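Local atomic coordinates of carboxypeptidase 1 (PDB entry 5GIV), a protein that probably removes amino acids one after another from the C terminus of peptides, with broad specificity, as a zinc metallocarboxypeptidase of the M32 family. Residues T98-A102 / E103-E107; V184-A187 / D188-A192. All blocks are in the same frame, centred on the assembly; numbering follows the deposited sequence.

Contact 1 (T98-A102 / E103-E107); sequences TRIPA and EFVRE
Ile100 reaches the first turn of the next helix through a single methyl: CG2 comes within 3.5 Å of CD2 of Phe104, meeting the ring at a slant. The same methyl approaches CG2 of Val105 at 3.9 Å, the two side chains crossing at about a right angle. It can do so because CG2 lies anti to the backbone N of Ile100 (chi1 -54° for CG1), which turns it to the helix start. Pro101 is the N-cap residue, and its carbonyl takes the N-H of Val105, Val105 N to Pro101 O being 3.0 Å. On the outer side, Ala102 O stands over the centre of one face of the Arg106 guanidinium, 3.7 Å from CZ of Arg106. Arg106 folds back at chi3 to get there, and a salt bridge at its edge probably helps to hold this orientation: NH2 of Arg106 gives a bond of 2.9 Å to OE1 of Glu103, nearly in the guanidinium plane and on the anti lone pair. The whole is a short connection from helix 81-99 to the N-cap of helix 102-122; Phe104 packs on helix 128-147 and edge-to-face with Tyr148, while Ala102 and Val105 touch His58 of helix 43-62.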
loop_
_atom_site.group_PDB
_atom_site.type_symbol
_atom_site.label_atom_id
_atom_site.label_comp_id
_atom_site.label_asym_id
_atom_site.label_seq_id
_atom_site.Cartn_x
_atom_site.Cartn_y
_atom_site.Cartn_z
ATOM N N THR A 98 4.033 -24.902 -16.078
ATOM C CA THR A 98 3.405 -25.297 -17.333
ATOM C C THR A 98 2.762 -26.670 -17.249
ATOM O O THR A 98 1.939 -27.008 -18.106
ATOM C CB THR A 98 4.427 -25.310 -18.486
ATOM O OG1 THR A 98 5.494 -26.233 -18.197
ATOM C CG2 THR A 98 5.000 -23.922 -18.712
ATOM N N ARG A 99 3.093 -27.455 -16.226
ATOM C CA ARG A 99 2.509 -28.784 -16.095
ATOM C C ARG A 99 1.002 -28.694 -15.898
ATOM O O ARG A 99 0.250 -29.540 -16.392
ATOM C CB ARG A 99 3.152 -29.525 -14.923
ATOM C CG ARG A 99 2.718 -30.978 -14.800
ATOM C CD ARG A 99 3.515 -31.861 -15.760
ATOM N NE ARG A 99 4.919 -31.930 -15.352
ATOM C CZ ARG A 99 5.407 -32.812 -14.483
ATOM N NH1 ARG A 99 4.617 -33.720 -13.924
ATOM N NH2 ARG A 99 6.692 -32.786 -14.164
ATOM N N ILE A 100 0.545 -27.697 -15.149
ATOM C CA ILE A 100 -0.864 -27.564 -14.798
ATOM C C ILE A 100 -1.521 -26.650 -15.827
ATOM O O ILE A 100 -1.069 -25.505 -15.995
ATOM C CB ILE A 100 -1.043 -27.019 -13.376
ATOM C CG1 ILE A 100 -0.254 -27.882 -12.387
ATOM C CG2 ILE A 100 -2.528 -26.958 -13.006
ATOM C CD1 ILE A 100 -0.286 -27.366 -10.969
ATOM N N PRO A 101 -2.566 -27.101 -16.515
ATOM C CA PRO A 101 -3.218 -26.257 -17.524
ATOM C C PRO A 101 -3.716 -24.946 -16.935
ATOM O O PRO A 101 -4.226 -24.904 -15.811
ATOM C CB PRO A 101 -4.386 -27.127 -18.011
ATOM C CG PRO A 101 -4.001 -28.523 -17.673
ATOM C CD PRO A 101 -3.181 -28.437 -16.420
ATOM N N ALA A 102 -3.573 -23.868 -17.716
ATOM C CA ALA A 102 -4.023 -22.552 -17.268
ATOM C C ALA A 102 -5.511 -22.555 -16.928
ATOM O O ALA A 102 -5.942 -21.878 -15.985
ATOM C CB ALA A 102 -3.725 -21.498 -18.332
ATOM N N GLU A 103 -6.315 -23.305 -17.683
ATOM C CA GLU A 103 -7.730 -23.424 -17.349
ATOM C C GLU A 103 -7.910 -23.893 -15.912
ATOM O O GLU A 103 -8.680 -23.313 -15.139
ATOM C CB GLU A 103 -8.418 -24.392 -18.311
ATOM C CG GLU A 103 -9.491 -23.750 -19.157
ATOM C CD GLU A 103 -10.384 -22.819 -18.353
ATOM O OE1 GLU A 103 -10.108 -21.594 -18.331
ATOM O OE2 GLU A 103 -11.354 -23.314 -17.731
ATOM N N PHE A 104 -7.194 -24.954 -15.542
ATOM C CA PHE A 104 -7.312 -25.519 -14.202
ATOM C C PHE A 104 -6.815 -24.543 -13.142
ATOM O O PHE A 104 -7.359 -24.492 -12.037
ATOM C CB PHE A 104 -6.543 -26.833 -14.119
ATOM C CG PHE A 104 -6.681 -27.522 -12.804
ATOM C CD1 PHE A 104 -7.737 -28.392 -12.580
ATOM C CD2 PHE A 104 -5.770 -27.304 -11.791
ATOM C CE1 PHE A 104 -7.877 -29.036 -11.376
ATOM C CE2 PHE A 104 -5.907 -27.940 -10.582
ATOM C CZ PHE A 104 -6.962 -28.807 -10.373
ATOM N N VAL A 105 -5.760 -23.787 -13.444
ATOM C CA VAL A 105 -5.266 -22.803 -12.485
ATOM C C VAL A 105 -6.370 -21.819 -12.130
ATOM O O VAL A 105 -6.599 -21.509 -10.956
ATOM C CB VAL A 105 -4.035 -22.074 -13.052
ATOM C CG1 VAL A 105 -3.565 -20.978 -12.089
ATOM C CG2 VAL A 105 -2.926 -23.064 -13.371
ATOM N N ARG A 106 -7.087 -21.331 -13.147
ATOM C CA ARG A 106 -8.145 -20.348 -12.925
ATOM C C ARG A 106 -9.337 -20.952 -12.194
ATOM O O ARG A 106 -9.906 -20.316 -11.299
ATOM C CB ARG A 106 -8.576 -19.739 -14.260
ATOM C CG ARG A 106 -7.572 -18.736 -14.836
ATOM C CD ARG A 106 -8.128 -18.044 -16.070
ATOM N NE ARG A 106 -8.324 -18.998 -17.157
ATOM C CZ ARG A 106 -7.410 -19.272 -18.084
ATOM N NH1 ARG A 106 -6.235 -18.650 -18.066
ATOM N NH2 ARG A 106 -7.677 -20.164 -19.031
ATOM N N GLU A 107 -9.738 -22.168 -12.563
ATOM C CA GLU A 107 -10.875 -22.792 -11.895
ATOM C C GLU A 107 -10.592 -22.987 -10.409
ATOM O O GLU A 107 -11.412 -22.634 -9.556
ATOM C CB GLU A 107 -11.222 -24.124 -12.569
ATOM C CG GLU A 107 -12.453 -24.796 -11.972
ATOM C CD GLU A 107 -12.594 -26.261 -12.357
ATOM O OE1 GLU A 107 -11.651 -26.821 -12.958
ATOM O OE2 GLU A 107 -13.662 -26.850 -12.065
#

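Contact 2 (V184-A187 / D188-A192)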
loop_
_atom_site.group_PDB
_atom_site.type_symbol
_atom_site.label_atom_id
_atom_site.label_comp_id
_atom_site.label_asym_id
_atom_site.label_seq_id
_atom_site.Cartn_x
_atom_site.Cartn_y
_atom_site.Cartn_z
ATOM N N VAL A 184 4.284 -35.529 24.483
ATOM C CA VAL A 184 3.071 -35.788 25.267
ATOM C C VAL A 184 3.384 -36.006 26.740
ATOM O O VAL A 184 2.750 -35.357 27.589
ATOM C CB VAL A 184 2.289 -36.969 24.669
ATOM C CG1 VAL A 184 1.136 -37.349 25.589
ATOM C CG2 VAL A 184 1.756 -36.634 23.281
ATOM N N PRO A 185 4.290 -36.906 27.119
ATOM C CA PRO A 185 4.587 -37.067 28.553
ATOM C C PRO A 185 5.174 -35.815 29.173
ATOM O O PRO A 185 4.836 -35.468 30.310
ATOM C CB PRO A 185 5.575 -38.242 28.577
ATOM C CG PRO A 185 5.415 -38.916 27.219
ATOM C CD PRO A 185 5.043 -37.844 26.272
ATOM N N LEU A 186 6.068 -35.127 28.466
ATOM C CA LEU A 186 6.646 -33.904 29.011
ATOM C C LEU A 186 5.575 -32.829 29.193
ATOM O O LEU A 186 5.576 -32.099 30.191
ATOM C CB LEU A 186 7.766 -33.406 28.095
ATOM C CG LEU A 186 8.454 -32.099 28.495
ATOM C CD1 LEU A 186 9.101 -32.259 29.862
ATOM C CD2 LEU A 186 9.483 -31.689 27.464
ATOM N N ALA A 187 4.646 -32.722 28.239
ATOM C CA ALA A 187 3.569 -31.749 28.373
ATOM C C ALA A 187 2.628 -32.138 29.506
ATOM O O ALA A 187 2.222 -31.288 30.308
ATOM C CB ALA A 187 2.806 -31.610 27.052
ATOM N N ASP A 188 2.245 -33.417 29.573
ATOM C CA ASP A 188 1.378 -33.856 30.658
ATOM C C ASP A 188 2.028 -33.595 32.006
ATOM O O ASP A 188 1.360 -33.170 32.956
ATOM C CB ASP A 188 1.024 -35.334 30.491
ATOM C CG ASP A 188 0.017 -35.578 29.365
ATOM O OD1 ASP A 188 -0.586 -34.610 28.853
ATOM O OD2 ASP A 188 -0.181 -36.748 28.991
ATOM N N ALA A 189 3.338 -33.835 32.113
ATOM C CA ALA A 189 4.017 -33.571 33.378
ATOM C C ALA A 189 4.030 -32.085 33.686
ATOM O O ALA A 189 3.833 -31.687 34.841
ATOM C CB ALA A 189 5.444 -34.115 33.354
ATOM N N VAL A 190 4.245 -31.247 32.669
ATOM C CA VAL A 190 4.233 -29.807 32.903
ATOM C C VAL A 190 2.845 -29.354 33.332
ATOM O O VAL A 190 2.694 -28.588 34.290
ATOM C CB VAL A 190 4.723 -29.046 31.659
ATOM C CG1 VAL A 190 4.465 -27.571 31.828
ATOM C CG2 VAL A 190 6.211 -29.289 31.444
ATOM N N ILE A 191 1.807 -29.854 32.665
ATOM C CA ILE A 191 0.451 -29.456 33.018
ATOM C C ILE A 191 0.100 -29.918 34.420
ATOM O O ILE A 191 -0.598 -29.212 35.157
ATOM C CB ILE A 191 -0.538 -30.007 31.977
ATOM C CG1 ILE A 191 -0.337 -29.286 30.635
ATOM C CG2 ILE A 191 -1.973 -29.927 32.502
ATOM C CD1 ILE A 191 -1.031 -29.949 29.469
ATOM N N ALA A 192 0.598 -31.087 34.828
ATOM C CA ALA A 192 0.279 -31.620 36.143
ATOM C C ALA A 192 1.069 -30.943 37.243
ATOM O O ALA A 192 0.638 -30.967 38.399
ATOM C CB ALA A 192 0.526 -33.131 36.189
#
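Val184 and Asp188 stand side by side one turn apart on helix 169-193, in an alpha-helix kinked at Pro185, whose N can give no bond to the preceding turn. Four consecutive i to i+4 backbone bonds run through it; the first, Asp188 N to Val184 O, is 2.8 Å long with an N-H...O angle of 168°. The close-packed side carries Leu186, Ala187 and Val190. Here CG2 of Val190 stands beside its own backbone N (chi1 170° for CG1, which takes the anti place), and this sets it 3.1 Å from O of Leu186. CD1 of Leu186 only grazes that methyl, CG2 of Val190, at 4.4 Å; both side chains instead pack against helix 487-501, Leu186 on Arg494 and Val190 on Tyr497 and Tyr501. The looser side holds exposed Pro185, whose CB points away from residues 188-192, and partly exposed Ala189, which offers just a methyl, CB, 3.4 Å from O of Pro185. Asp188 leans back along the helix, its OD2 beside CG1 of Val184 at 3.7 Å, a van der Waals contact, while OD1 makes a salt bridge with Arg345. With an alanine here in place of Asp188, Arg345 would probably lose this carboxylate partner, and CG1 of Val184 the group it lies against. Ile191, one turn beyond Ala187, also touches Arg345, so two side chains of this helix meet the same arginine. The Ile191 side chain lies back over the preceding turn: CG1 of Ile191 lies 3.3 Å from the carbonyl O of Ala187, the oxygen that accepts the N-H of Ile191.

How the contacts relate
From the N terminus, the chain first reaches contact 1, where residues 100-101 link helix 81-99 to helix 102-122 and the contact closes the short turn between them. Helix 128-147 and helix 155-163 follow before contact 2, which closes no loop: 184-187 and 188-192 are successive turns of helix 169-193. The two contacts come in series, neither nested nor crossed, and do not touch; the centres of contact 1 and contact 2 are about 47 Å apart, on opposite sides of the chain's centre. Contact 1 belongs to the N-terminal helices, between 43-62 and 128-147, whereas contact 2 lies in the part of helix 169-193 whose side chains pack on helix 487-501. Both are away from the zinc site.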